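Local coordinates for protein esterase (Rhizomucor miehei CAU432, PDB 4WY8) that probably hydrolyses carboxylic esters as a carboxylesterase of the alpha/beta hydrolase fold, at residues 69-73 with 150-154; 99-103 with 294-299; 174-178 with 245-251; 187-191 with 310-314; 285-289 with 302-306. One frame throughout, in Å; residues are numbered along the deposited sequence.

How the contacts relate
Contacts 1, 4 and 5 reach the central sheet of an alpha/beta hydrolase. Contacts 4 and 5 both seat helix 301-322 on it, their centres about 14 Å apart, and both touch the second subunit. Contact 2 ties the loop before this helix to the start of helix 101-111; its Phe294 packs on Ile191 of contact 4 and on Ile306 of contact 5. Contact 3 lies on the other face of the sheet and meets contact 4 at Gln188, about 17 Å away between centres. Contact 1 lies farther along the same sheet, its centre about 18 Å from that of contact 4, without touching it. Asn295, Ile191 and Ile289 bring contacts 2, 4 and 5 near the probable catalytic triad.

Contact 1. Residues 69-73 with 150-154; sequences TITRP and SINVD
Asn152 O takes the NH2 group of Arg72 at 3.1 Å, the one hydrogen bond between strand segment 69-73 and the loop 150-154. From the donor's side the geometry could hardly be straighter: the N-H...O angle is 180° and the oxygen lies in the guanidinium plane. From the acceptor's side it is oblique, since NH2 stands 59° out of the Asn152 carbonyl plane and uses no lone-pair direction. Ile151 O also approaches Arg72 NH2, to 3.2 Å, but at an angle too poor for a bond. A bend at chi3 (-63°) turns the end of the arginine, whose NH1 bonds to the backbone oxygens of Thr76 and Gln79. The guanidinium thus links two separate loops to the strand, work for which a long side chain with several N-H groups is well suited.

Two residues earlier, Ile70 points the same way from the strand, as alternate residues do. Its CD1 meets CG2 of Ile151 at 4.1 Å, and the two side chains cross at about a right angle, an apolar patch next to the polar one. Asn152 is the C-prime residue of a Schellman motif that ends helix 145-150; its positive phi is one that asparagine tolerates better than most residues. The chain then runs on toward strand 159-163 of the sheet.

Here a buried arginine is met by main-chain oxygens close to a helix C-terminus. Carbonyl dipoles, together with the negative end of the helix dipole, probably help to stabilise its positive charge.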
# COMPACT_ATOMS: atom_id res chain seq x y z
N THR A 69 -4.34 13.76 -24.26
CA THR A 69 -4.81 12.44 -24.68
C THR A 69 -5.76 11.91 -23.61
O THR A 69 -5.36 11.70 -22.47
CB THR A 69 -3.61 11.46 -24.90
OG1 THR A 69 -2.67 12.06 -25.80
CG2 THR A 69 -4.06 10.17 -25.51
N ILE A 70 -7.02 11.73 -23.96
CA ILE A 70 -8.02 11.31 -23.00
C ILE A 70 -8.47 9.89 -23.23
O ILE A 70 -9.02 9.57 -24.30
CB ILE A 70 -9.25 12.23 -23.05
CG1 ILE A 70 -8.80 13.69 -22.99
CG2 ILE A 70 -10.23 11.87 -21.93
CD1 ILE A 70 -9.91 14.67 -23.23
N THR A 71 -8.29 9.02 -22.24
CA THR A 71 -8.73 7.64 -22.39
C THR A 71 -9.87 7.33 -21.42
O THR A 71 -9.87 7.83 -20.30
CB THR A 71 -7.54 6.64 -22.17
OG1 THR A 71 -6.85 6.98 -20.97
CG2 THR A 71 -6.53 6.71 -23.33
N ARG A 72 -10.86 6.55 -21.85
CA ARG A 72 -11.91 6.11 -20.93
C ARG A 72 -12.33 4.67 -21.22
O ARG A 72 -12.07 4.17 -22.30
CB ARG A 72 -13.12 7.08 -20.96
CG ARG A 72 -13.38 7.77 -22.24
CD ARG A 72 -14.27 9.03 -22.07
NE ARG A 72 -15.60 8.72 -21.58
CZ ARG A 72 -16.29 9.48 -20.73
NH1 ARG A 72 -17.51 9.11 -20.35
NH2 ARG A 72 -15.77 10.62 -20.26
N PRO A 73 -12.99 4.00 -20.24
CA PRO A 73 -13.42 2.63 -20.54
C PRO A 73 -14.44 2.64 -21.68
O PRO A 73 -15.10 3.67 -21.88
CB PRO A 73 -14.06 2.15 -19.23
CG PRO A 73 -13.64 3.14 -18.17
CD PRO A 73 -13.42 4.43 -18.90
N SER A 150 -18.15 19.14 -21.56
CA SER A 150 -17.78 18.81 -22.93
C SER A 150 -17.04 17.47 -23.05
O SER A 150 -17.12 16.83 -24.08
CB SER A 150 -16.90 19.91 -23.51
OG SER A 150 -15.55 19.72 -23.11
N ILE A 151 -16.32 17.06 -22.02
CA ILE A 151 -15.66 15.75 -22.12
C ILE A 151 -16.25 14.72 -21.17
O ILE A 151 -15.61 13.72 -20.87
CB ILE A 151 -14.13 15.87 -21.86
CG1 ILE A 151 -13.84 16.43 -20.46
CG2 ILE A 151 -13.47 16.74 -22.91
CD1 ILE A 151 -12.37 16.32 -20.05
N ASN A 152 -17.48 14.96 -20.71
CA ASN A 152 -18.18 14.04 -19.80
C ASN A 152 -17.39 13.56 -18.59
O ASN A 152 -17.36 12.36 -18.30
CB ASN A 152 -18.68 12.81 -20.58
CG ASN A 152 -20.03 13.04 -21.25
OD1 ASN A 152 -20.94 13.62 -20.65
ND2 ASN A 152 -20.16 12.59 -22.49
N VAL A 153 -16.78 14.50 -17.87
CA VAL A 153 -16.15 14.21 -16.59
C VAL A 153 -16.74 15.11 -15.50
O VAL A 153 -17.34 16.15 -15.79
CB VAL A 153 -14.61 14.39 -16.65
CG1 VAL A 153 -14.01 13.58 -17.78
CG2 VAL A 153 -14.24 15.86 -16.78
N ASP A 154 -16.60 14.68 -14.25
CA ASP A 154 -17.08 15.41 -13.08
C ASP A 154 -15.96 16.15 -12.37
O ASP A 154 -15.17 15.55 -11.65
CB ASP A 154 -17.77 14.46 -12.11
CG ASP A 154 -18.21 15.13 -10.83
OD1 ASP A 154 -18.05 16.36 -10.65
OD2 ASP A 154 -18.75 14.39 -9.97

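Contact 2. Residues 99-103 with 294-299; sequences THRRT and FNLATL
Arg102 grips Ala297 O side-on with two nitrogens, NE at 3.0 Å and NH2 at 3.3 Å from that oxygen. The oxygen lies in the guanidinium plane, and the two donors stand on opposite faces of the carbonyl plane. Bends at chi2 (74°) and chi3 (62°) fold the arginine back against the loop, bringing its CG to 3.7 Å from CB of Leu299. Beside it Thr103 OG1 donates to Phe294 O over 2.7 Å; the small hydroxyl suits a place where OG1 also lies at the edge of the Phe294 ring. Water 1 bridges the same two residues, accepting from Thr103 N at 2.9 Å with Phe294 O and Thr99 O both in reach of its protons. The His100 ring lies with one face over CA of Asn295, whose CB comes to 3.5 Å from His100 CE1.

These contacts join the first turn of helix 101-111, with His100 at its N-cap position, to the loop that leads into helix 301-322. In an alpha/beta hydrolase this loop follows the catalytic histidine, here probably His291, and Asn295 lies near the likely triad without touching it.

Farther out, the imidazole is held at both nitrogens: His100 ND1 shares a hydrogen bond with Thr99 OG1 (2.7 Å), and NE2 bonds to Asp163 next to the probable nucleophile. Arg102 NH1 is turned to Glu46 O, while Ile38 of helix 27-39 packs on Thr99 and Ala297.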
# COMPACT_ATOMS: atom_id res chain seq x y z
N THR A 99 5.13 5.29 -23.97
CA THR A 99 5.84 4.64 -22.87
C THR A 99 4.89 4.36 -21.70
O THR A 99 5.06 3.37 -20.97
CB THR A 99 7.01 5.48 -22.36
OG1 THR A 99 6.54 6.75 -21.89
CG2 THR A 99 8.01 5.70 -23.48
N HIS A 100 3.88 5.21 -21.55
CA HIS A 100 2.99 5.06 -20.39
C HIS A 100 1.65 4.50 -20.78
O HIS A 100 0.70 4.51 -19.98
CB HIS A 100 2.82 6.39 -19.67
CG HIS A 100 4.05 6.84 -18.95
ND1 HIS A 100 5.21 7.21 -19.60
CD2 HIS A 100 4.32 6.93 -17.62
CE1 HIS A 100 6.13 7.53 -18.71
NE2 HIS A 100 5.62 7.37 -17.50
N ARG A 101 1.56 4.01 -22.02
CA ARG A 101 0.32 3.44 -22.51
C ARG A 101 -0.18 2.32 -21.61
O ARG A 101 -1.37 2.24 -21.29
CB ARG A 101 0.49 2.90 -23.94
CG ARG A 101 -0.74 2.14 -24.43
CD ARG A 101 -0.56 1.65 -25.86
NE ARG A 101 0.55 0.72 -25.94
CZ ARG A 101 1.11 0.32 -27.08
NH1 ARG A 101 0.67 0.79 -28.23
NH2 ARG A 101 2.11 -0.54 -27.05
N ARG A 102 0.71 1.43 -21.22
CA ARG A 102 0.30 0.30 -20.40
C ARG A 102 -0.32 0.79 -19.07
O ARG A 102 -1.46 0.46 -18.72
CB ARG A 102 1.51 -0.62 -20.16
CG ARG A 102 1.29 -1.73 -19.13
CD ARG A 102 0.42 -2.85 -19.66
NE ARG A 102 1.08 -3.49 -20.81
CZ ARG A 102 0.61 -4.56 -21.43
NH1 ARG A 102 -0.50 -5.15 -21.03
NH2 ARG A 102 1.28 -5.06 -22.46
N THR A 103 0.45 1.62 -18.37
CA THR A 103 0.02 2.17 -17.10
C THR A 103 -1.32 2.92 -17.20
O THR A 103 -2.24 2.70 -16.40
CB THR A 103 1.10 3.13 -16.57
OG1 THR A 103 2.32 2.40 -16.38
CG2 THR A 103 0.64 3.75 -15.25
N PHE A 294 6.56 1.88 -14.27
CA PHE A 294 5.36 2.41 -14.93
C PHE A 294 5.59 3.09 -16.29
O PHE A 294 4.64 3.66 -16.87
CB PHE A 294 4.63 3.37 -13.99
CG PHE A 294 4.05 2.68 -12.79
CD1 PHE A 294 3.01 1.78 -12.94
CD2 PHE A 294 4.56 2.92 -11.52
CE1 PHE A 294 2.47 1.13 -11.83
CE2 PHE A 294 4.04 2.27 -10.40
CZ PHE A 294 2.99 1.38 -10.56
N ASN A 295 6.81 3.03 -16.81
CA ASN A 295 7.11 3.58 -18.14
C ASN A 295 7.63 2.56 -19.14
O ASN A 295 8.46 2.88 -20.00
CB ASN A 295 8.13 4.72 -18.02
CG ASN A 295 9.45 4.26 -17.39
OD1 ASN A 295 9.64 4.40 -16.18
ND2 ASN A 295 10.37 3.77 -18.22
N LEU A 296 7.13 1.33 -19.04
CA LEU A 296 7.61 0.24 -19.89
C LEU A 296 6.47 -0.36 -20.71
O LEU A 296 5.28 -0.03 -20.52
CB LEU A 296 8.28 -0.83 -19.03
CG LEU A 296 9.40 -0.30 -18.11
CD1 LEU A 296 9.93 -1.38 -17.19
CD2 LEU A 296 10.56 0.35 -18.89
N ALA A 297 6.82 -1.25 -21.64
CA ALA A 297 5.82 -1.82 -22.55
C ALA A 297 4.87 -2.74 -21.80
O ALA A 297 3.69 -2.88 -22.17
CB ALA A 297 6.50 -2.56 -23.69
N THR A 298 5.39 -3.36 -20.74
CA THR A 298 4.63 -4.28 -19.90
C THR A 298 4.54 -3.76 -18.46
O THR A 298 5.20 -2.79 -18.10
CB THR A 298 5.26 -5.66 -19.85
OG1 THR A 298 6.63 -5.50 -19.45
CG2 THR A 298 5.21 -6.32 -21.23
N LEU A 299 3.77 -4.45 -17.64
CA LEU A 299 3.58 -4.05 -16.25
C LEU A 299 3.94 -5.18 -15.32
O LEU A 299 3.34 -6.25 -15.40
CB LEU A 299 2.13 -3.61 -16.04
CG LEU A 299 1.79 -3.09 -14.65
CD1 LEU A 299 2.58 -1.81 -14.37
CD2 LEU A 299 0.29 -2.84 -14.56
O HOH W 1 3.27 1.90 -18.98
O HOH W 2 2.37 -0.78 -24.12
O HOH W 3 3.50 1.30 -22.62

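Contact 3. Residues 174-178 with 245-251; sequences CIRAK and DDLRVLP
All the side-chain torsions of Lys178 lie near 180°, beginning with chi1 at 173°, and this extended chain carries NZ off helix 165-179 into the turn 245-251. There NZ donates to Arg248 O at 2.8 Å, approaching from above the carbonyl plane, and more weakly to Asp246 O at 3.2 Å. Water 4 accepts a third bond from NZ, at 2.7 Å, and passes one on to Asp245 O. The ammonium group thus sits among main-chain oxygens of a weakly formed helical turn, whose carbonyl dipoles probably suit a cation. On the way out, the lysine's methylenes are useful too: CE touches Val249 CG2 at 3.6 Å, the two side chains crossing at about a right angle.

Ile175, one turn back, packs on two leucines that meet it from the same side. Its CD1 meets Leu247 CD2 at 3.8 Å, and its CG1 lies obliquely against Leu250 CD1. Cys174 adds a slim, weakly polar sulfur, with SG on the Pro251 ring at CG (3.9 Å). Within 245-251, Arg248 NE and Asp245 OD1 form a weak salt bridge (3.3 Å).

The contact joins helix 165-179, which starts at the probable nucleophile elbow, to the connection entering strand 253-258. On the sheet side, Gln188 of strand 188-191 touches both Cys174 and Leu250, while Tyr270 and Leu274 of helix 264-276 close in on Ile175, Leu247 and Leu250.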
# COMPACT_ATOMS: atom_id res chain seq x y z
N CYS A 174 -0.01 21.12 -7.53
CA CYS A 174 -0.84 21.33 -6.33
C CYS A 174 -0.44 22.59 -5.55
O CYS A 174 -1.32 23.44 -5.25
CB CYS A 174 -0.78 20.11 -5.41
SG CYS A 174 -1.74 18.72 -6.07
N ILE A 175 0.85 22.74 -5.24
CA ILE A 175 1.29 23.96 -4.52
C ILE A 175 0.90 25.24 -5.29
O ILE A 175 0.43 26.24 -4.71
CB ILE A 175 2.80 23.97 -4.30
CG1 ILE A 175 3.23 22.71 -3.55
CG2 ILE A 175 3.23 25.26 -3.57
CD1 ILE A 175 4.75 22.50 -3.56
N ARG A 176 1.10 25.20 -6.60
CA ARG A 176 0.79 26.34 -7.44
C ARG A 176 -0.71 26.68 -7.45
O ARG A 176 -1.07 27.85 -7.33
CB ARG A 176 1.27 26.09 -8.86
CG ARG A 176 1.08 27.30 -9.71
CD ARG A 176 2.06 28.39 -9.29
NE ARG A 176 1.61 29.70 -9.73
CZ ARG A 176 1.71 30.14 -10.98
NH1 ARG A 176 2.26 29.39 -11.92
NH2 ARG A 176 1.25 31.35 -11.28
N ALA A 177 -1.57 25.68 -7.58
CA ALA A 177 -3.00 25.94 -7.56
C ALA A 177 -3.40 26.51 -6.20
O ALA A 177 -4.27 27.37 -6.11
CB ALA A 177 -3.80 24.65 -7.86
N LYS A 178 -2.77 26.03 -5.13
CA LYS A 178 -3.04 26.60 -3.81
C LYS A 178 -2.70 28.09 -3.79
O LYS A 178 -3.47 28.90 -3.29
CB LYS A 178 -2.24 25.88 -2.72
CG LYS A 178 -2.39 26.58 -1.36
CD LYS A 178 -1.27 26.22 -0.39
CE LYS A 178 -1.40 26.99 0.92
NZ LYS A 178 -0.29 26.67 1.88
N ASP A 245 4.66 25.77 6.20
CA ASP A 245 3.56 26.67 5.87
C ASP A 245 3.26 26.74 4.37
O ASP A 245 2.11 26.94 3.96
CB ASP A 245 3.83 28.08 6.41
CG ASP A 245 3.26 28.28 7.80
OD1 ASP A 245 3.65 27.54 8.74
OD2 ASP A 245 2.42 29.20 7.97
N ASP A 246 4.29 26.62 3.54
CA ASP A 246 4.06 26.58 2.10
C ASP A 246 3.16 25.40 1.70
O ASP A 246 2.45 25.47 0.71
CB ASP A 246 5.40 26.49 1.35
CG ASP A 246 6.15 27.82 1.30
OD1 ASP A 246 5.52 28.90 1.39
OD2 ASP A 246 7.40 27.78 1.15
N LEU A 247 3.22 24.31 2.47
CA LEU A 247 2.62 23.02 2.09
C LEU A 247 1.27 22.75 2.78
O LEU A 247 0.62 21.73 2.53
CB LEU A 247 3.58 21.88 2.44
CG LEU A 247 4.89 21.89 1.64
CD1 LEU A 247 5.84 20.81 2.14
CD2 LEU A 247 4.61 21.78 0.15
N ARG A 248 0.84 23.68 3.64
CA ARG A 248 -0.44 23.54 4.34
C ARG A 248 -1.59 23.57 3.35
O ARG A 248 -1.45 24.14 2.27
CB ARG A 248 -0.60 24.67 5.36
CG ARG A 248 0.42 24.61 6.46
CD ARG A 248 0.07 25.47 7.65
NE ARG A 248 1.12 25.35 8.66
CZ ARG A 248 1.10 24.44 9.62
NH1 ARG A 248 0.07 23.60 9.70
NH2 ARG A 248 2.09 24.37 10.51
N VAL A 249 -2.72 22.99 3.74
CA VAL A 249 -3.93 22.92 2.90
C VAL A 249 -3.63 22.52 1.44
O VAL A 249 -4.01 23.16 0.46
CB VAL A 249 -4.76 24.28 3.06
CG1 VAL A 249 -4.53 24.87 4.45
CG2 VAL A 249 -4.46 25.35 2.02
N LEU A 250 -2.93 21.40 1.29
CA LEU A 250 -2.76 20.78 -0.02
C LEU A 250 -3.75 19.62 -0.17
O LEU A 250 -4.33 19.13 0.82
CB LEU A 250 -1.32 20.29 -0.20
CG LEU A 250 -0.30 21.40 -0.42
CD1 LEU A 250 1.07 20.81 -0.66
CD2 LEU A 250 -0.70 22.32 -1.55
N PRO A 251 -3.96 19.15 -1.42
CA PRO A 251 -4.94 18.06 -1.55
C PRO A 251 -4.51 16.75 -0.90
O PRO A 251 -3.32 16.45 -0.78
CB PRO A 251 -5.10 17.92 -3.08
CG PRO A 251 -4.71 19.27 -3.62
CD PRO A 251 -3.58 19.72 -2.72
O HOH W 4 -0.71 28.46 3.80

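Contact 4. Residues 187-191 with 310-314; sequences GQVLI and IVAWL
Trp313 pushes the outer rim of its six-membered ring against Val189, CZ3 coming to 3.5 Å from Val189 CG2. Valine and indole slide past each other in opposite directions, the methyl approaching the ring obliquely. Chi1 of Trp313 is -178°, which throws the indole away from the backbone N and lets it span the gap to the sheet. At its far corner CH2 reaches 3.7 Å from Gln188 O, and the ring edge faces CA of Gly187 at 4.3 Å. Glycine suits this place: any beta carbon would point at the indole, and without one the broad ring can lie close to the backbone.

A turn earlier on the helix, Ile310 fills the other half of the interface. Its CD1 meets CD1 of Ile191 at 3.8 Å, the two side chains crossing at about a right angle, and also touches Val189 CG1. Beta-branched residues are at ease in the strand, where Val189 points to the helix and Ile191 reaches it with its CD1, while Gln188 points away and Leu190 packs on helix 165-179. Arg252 makes a cation-pi contact with Trp313, and Glu305 of the second subunit packs on the same indole.

The local axes of strand 188-191 and helix 310-314 approach to 10.6 Å and run nearly antiparallel, at 163°. A helix packed antiparallel on a strand of a parallel region of the sheet belongs to the three-layer alpha/beta/alpha sandwich of the alpha/beta hydrolase fold, the C-terminal helix forming part of one outer layer.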
# COMPACT_ATOMS: atom_id res chain seq x y z
N GLY A 187 -7.21 15.52 -4.94
CA GLY A 187 -6.30 14.47 -4.50
C GLY A 187 -5.06 14.49 -5.36
O GLY A 187 -5.11 14.87 -6.54
N GLN A 188 -3.95 14.08 -4.78
CA GLN A 188 -2.72 14.01 -5.55
C GLN A 188 -2.11 12.64 -5.31
O GLN A 188 -2.05 12.17 -4.17
CB GLN A 188 -1.75 15.15 -5.15
CG GLN A 188 -1.31 15.11 -3.70
CD GLN A 188 -0.44 16.31 -3.30
OE1 GLN A 188 0.52 16.65 -3.99
NE2 GLN A 188 -0.76 16.91 -2.13
N VAL A 189 -1.71 11.96 -6.39
CA VAL A 189 -1.01 10.68 -6.28
C VAL A 189 0.42 10.80 -6.77
O VAL A 189 0.65 11.04 -7.97
CB VAL A 189 -1.68 9.55 -7.09
CG1 VAL A 189 -0.86 8.26 -7.00
CG2 VAL A 189 -3.15 9.34 -6.65
N LEU A 190 1.37 10.62 -5.85
CA LEU A 190 2.79 10.81 -6.19
C LEU A 190 3.53 9.47 -6.20
O LEU A 190 3.78 8.86 -5.15
CB LEU A 190 3.47 11.78 -5.22
CG LEU A 190 2.80 13.11 -4.86
CD1 LEU A 190 3.71 13.92 -3.93
CD2 LEU A 190 2.44 13.92 -6.10
N ILE A 191 3.87 9.00 -7.39
CA ILE A 191 4.55 7.73 -7.55
C ILE A 191 6.03 7.96 -7.73
O ILE A 191 6.45 8.54 -8.73
CB ILE A 191 4.01 6.95 -8.75
CG1 ILE A 191 2.49 6.80 -8.64
CG2 ILE A 191 4.69 5.59 -8.86
CD1 ILE A 191 1.85 6.21 -9.88
N ILE A 310 -3.68 2.11 -5.66
CA ILE A 310 -4.02 3.46 -6.09
C ILE A 310 -5.51 3.59 -6.38
O ILE A 310 -6.14 4.57 -5.99
CB ILE A 310 -3.23 3.85 -7.36
CG1 ILE A 310 -1.75 4.06 -7.02
CG2 ILE A 310 -3.77 5.13 -8.00
CD1 ILE A 310 -0.87 4.19 -8.24
N VAL A 311 -6.08 2.59 -7.04
CA VAL A 311 -7.49 2.62 -7.35
C VAL A 311 -8.34 2.56 -6.09
O VAL A 311 -9.32 3.31 -5.97
CB VAL A 311 -7.87 1.48 -8.30
CG1 VAL A 311 -9.41 1.37 -8.44
CG2 VAL A 311 -7.21 1.71 -9.64
N ALA A 312 -7.98 1.71 -5.13
CA ALA A 312 -8.73 1.66 -3.86
C ALA A 312 -8.71 3.02 -3.15
O ALA A 312 -9.73 3.50 -2.62
CB ALA A 312 -8.15 0.58 -2.95
N TRP A 313 -7.55 3.64 -3.14
CA TRP A 313 -7.39 4.96 -2.51
C TRP A 313 -8.16 6.06 -3.22
O TRP A 313 -8.73 6.93 -2.56
CB TRP A 313 -5.92 5.33 -2.46
CG TRP A 313 -5.61 6.64 -1.81
CD1 TRP A 313 -5.31 6.86 -0.49
CD2 TRP A 313 -5.52 7.91 -2.46
NE1 TRP A 313 -5.05 8.20 -0.28
CE2 TRP A 313 -5.18 8.87 -1.47
CE3 TRP A 313 -5.71 8.34 -3.78
CZ2 TRP A 313 -5.02 10.22 -1.77
CZ3 TRP A 313 -5.55 9.69 -4.07
CH2 TRP A 313 -5.20 10.62 -3.06
N LEU A 314 -8.16 6.04 -4.55
CA LEU A 314 -8.97 6.96 -5.36
C LEU A 314 -10.46 6.77 -5.06
O LEU A 314 -11.21 7.75 -4.95
CB LEU A 314 -8.73 6.75 -6.86
CG LEU A 314 -7.48 7.22 -7.60
CD1 LEU A 314 -7.46 6.68 -9.04
CD2 LEU A 314 -7.47 8.73 -7.62

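Contact 5. Residues 285-289 with 302-306; sequences RYLGI and TGSEI
A CH-pi contact leads the apolar packing: CG1 of Ile306 sits 3.4 Å from the centroid of the Tyr286 ring, only 12° off its normal. The flat ring gives the helix a broad surface, and the isoleucine lies across its face, the two side chains pointing opposite ways. CG2 of Thr302 approaches the same ring obliquely, 3.9 Å from CD2 of Tyr286. Ile289 uses both branches: chi1 of 66° sets CG1 between the backbone N and the carbonyl carbon, bringing CD1 tip to tip with Ile306 CD1 at 3.9 Å, while CG2 packs on Thr302 CG2 at 3.7 Å.

The segments join strand 281-286, an outermost strand of this chain's alpha/beta hydrolase sheet, to the start of helix 301-322. Between Tyr286 and Ile289 the chain turns a corner through Gly288, whose positive phi comes easily without a side chain. Arg285 and Tyr286 pair antiparallel with a strand of the second subunit, so the sheet continues across the dimer.

The polar groups find their partners beyond this patch. Tyr286 OH bonds to His309 and to water 5 (2.8 Å), Thr302 OG1 bonds to Lys8, and Glu305 forms a salt bridge with Arg252 of the second subunit.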
# COMPACT_ATOMS: atom_id res chain seq x y z
N ARG A 285 6.06 2.63 1.28
CA ARG A 285 7.23 2.15 0.55
C ARG A 285 6.99 0.71 0.10
O ARG A 285 6.65 -0.13 0.93
CB ARG A 285 8.48 2.23 1.43
CG ARG A 285 9.72 1.62 0.79
CD ARG A 285 10.78 1.31 1.83
NE ARG A 285 11.29 2.52 2.47
CZ ARG A 285 12.38 2.56 3.23
NH1 ARG A 285 13.07 1.44 3.42
NH2 ARG A 285 12.79 3.70 3.79
N TYR A 286 7.09 0.43 -1.20
CA TYR A 286 6.96 -0.95 -1.66
C TYR A 286 8.31 -1.63 -1.67
O TYR A 286 9.28 -1.08 -2.21
CB TYR A 286 6.33 -1.00 -3.05
CG TYR A 286 4.81 -1.05 -3.00
CD1 TYR A 286 4.06 0.10 -2.71
CD2 TYR A 286 4.13 -2.22 -3.28
CE1 TYR A 286 2.66 0.05 -2.65
CE2 TYR A 286 2.74 -2.27 -3.25
CZ TYR A 286 2.02 -1.13 -2.94
OH TYR A 286 0.65 -1.19 -2.91
N LEU A 287 8.37 -2.82 -1.08
CA LEU A 287 9.65 -3.52 -0.99
C LEU A 287 9.94 -4.33 -2.25
O LEU A 287 9.01 -4.78 -2.95
CB LEU A 287 9.69 -4.42 0.23
CG LEU A 287 10.32 -3.77 1.47
CD1 LEU A 287 9.42 -2.70 2.10
CD2 LEU A 287 10.68 -4.84 2.48
N GLY A 288 11.23 -4.46 -2.55
CA GLY A 288 11.72 -5.28 -3.64
C GLY A 288 11.53 -4.73 -5.04
O GLY A 288 11.71 -5.46 -6.02
N ILE A 289 11.22 -3.44 -5.18
CA ILE A 289 11.04 -2.88 -6.51
C ILE A 289 12.00 -1.74 -6.80
O ILE A 289 12.57 -1.12 -5.90
CB ILE A 289 9.59 -2.35 -6.75
CG1 ILE A 289 9.29 -1.16 -5.84
CG2 ILE A 289 8.57 -3.44 -6.54
CD1 ILE A 289 8.06 -0.42 -6.27
N THR A 302 4.11 -6.51 -9.33
CA THR A 302 4.00 -5.54 -8.26
C THR A 302 3.44 -4.22 -8.78
O THR A 302 2.69 -3.54 -8.07
CB THR A 302 5.33 -5.25 -7.57
OG1 THR A 302 6.00 -6.49 -7.29
CG2 THR A 302 5.07 -4.49 -6.27
N GLY A 303 3.78 -3.85 -10.01
CA GLY A 303 3.21 -2.67 -10.63
C GLY A 303 1.69 -2.75 -10.62
O GLY A 303 0.98 -1.79 -10.29
N SER A 304 1.18 -3.93 -10.95
CA SER A 304 -0.27 -4.17 -10.96
C SER A 304 -0.88 -4.10 -9.56
O SER A 304 -2.00 -3.54 -9.38
CB SER A 304 -0.58 -5.52 -11.61
OG SER A 304 -1.98 -5.73 -11.70
N GLU A 305 -0.19 -4.67 -8.58
CA GLU A 305 -0.70 -4.56 -7.22
C GLU A 305 -0.80 -3.08 -6.84
O GLU A 305 -1.80 -2.61 -6.29
CB GLU A 305 0.19 -5.28 -6.21
CG GLU A 305 0.46 -6.74 -6.53
CD GLU A 305 -0.78 -7.62 -6.58
OE1 GLU A 305 -1.80 -7.35 -5.89
OE2 GLU A 305 -0.74 -8.61 -7.35
N ILE A 306 0.24 -2.33 -7.18
CA ILE A 306 0.30 -0.92 -6.85
C ILE A 306 -0.84 -0.18 -7.50
O ILE A 306 -1.48 0.64 -6.84
CB ILE A 306 1.65 -0.30 -7.27
CG1 ILE A 306 2.76 -0.75 -6.33
CG2 ILE A 306 1.60 1.24 -7.28
CD1 ILE A 306 4.18 -0.38 -6.89
O HOH W 5 -0.76 -3.65 -3.14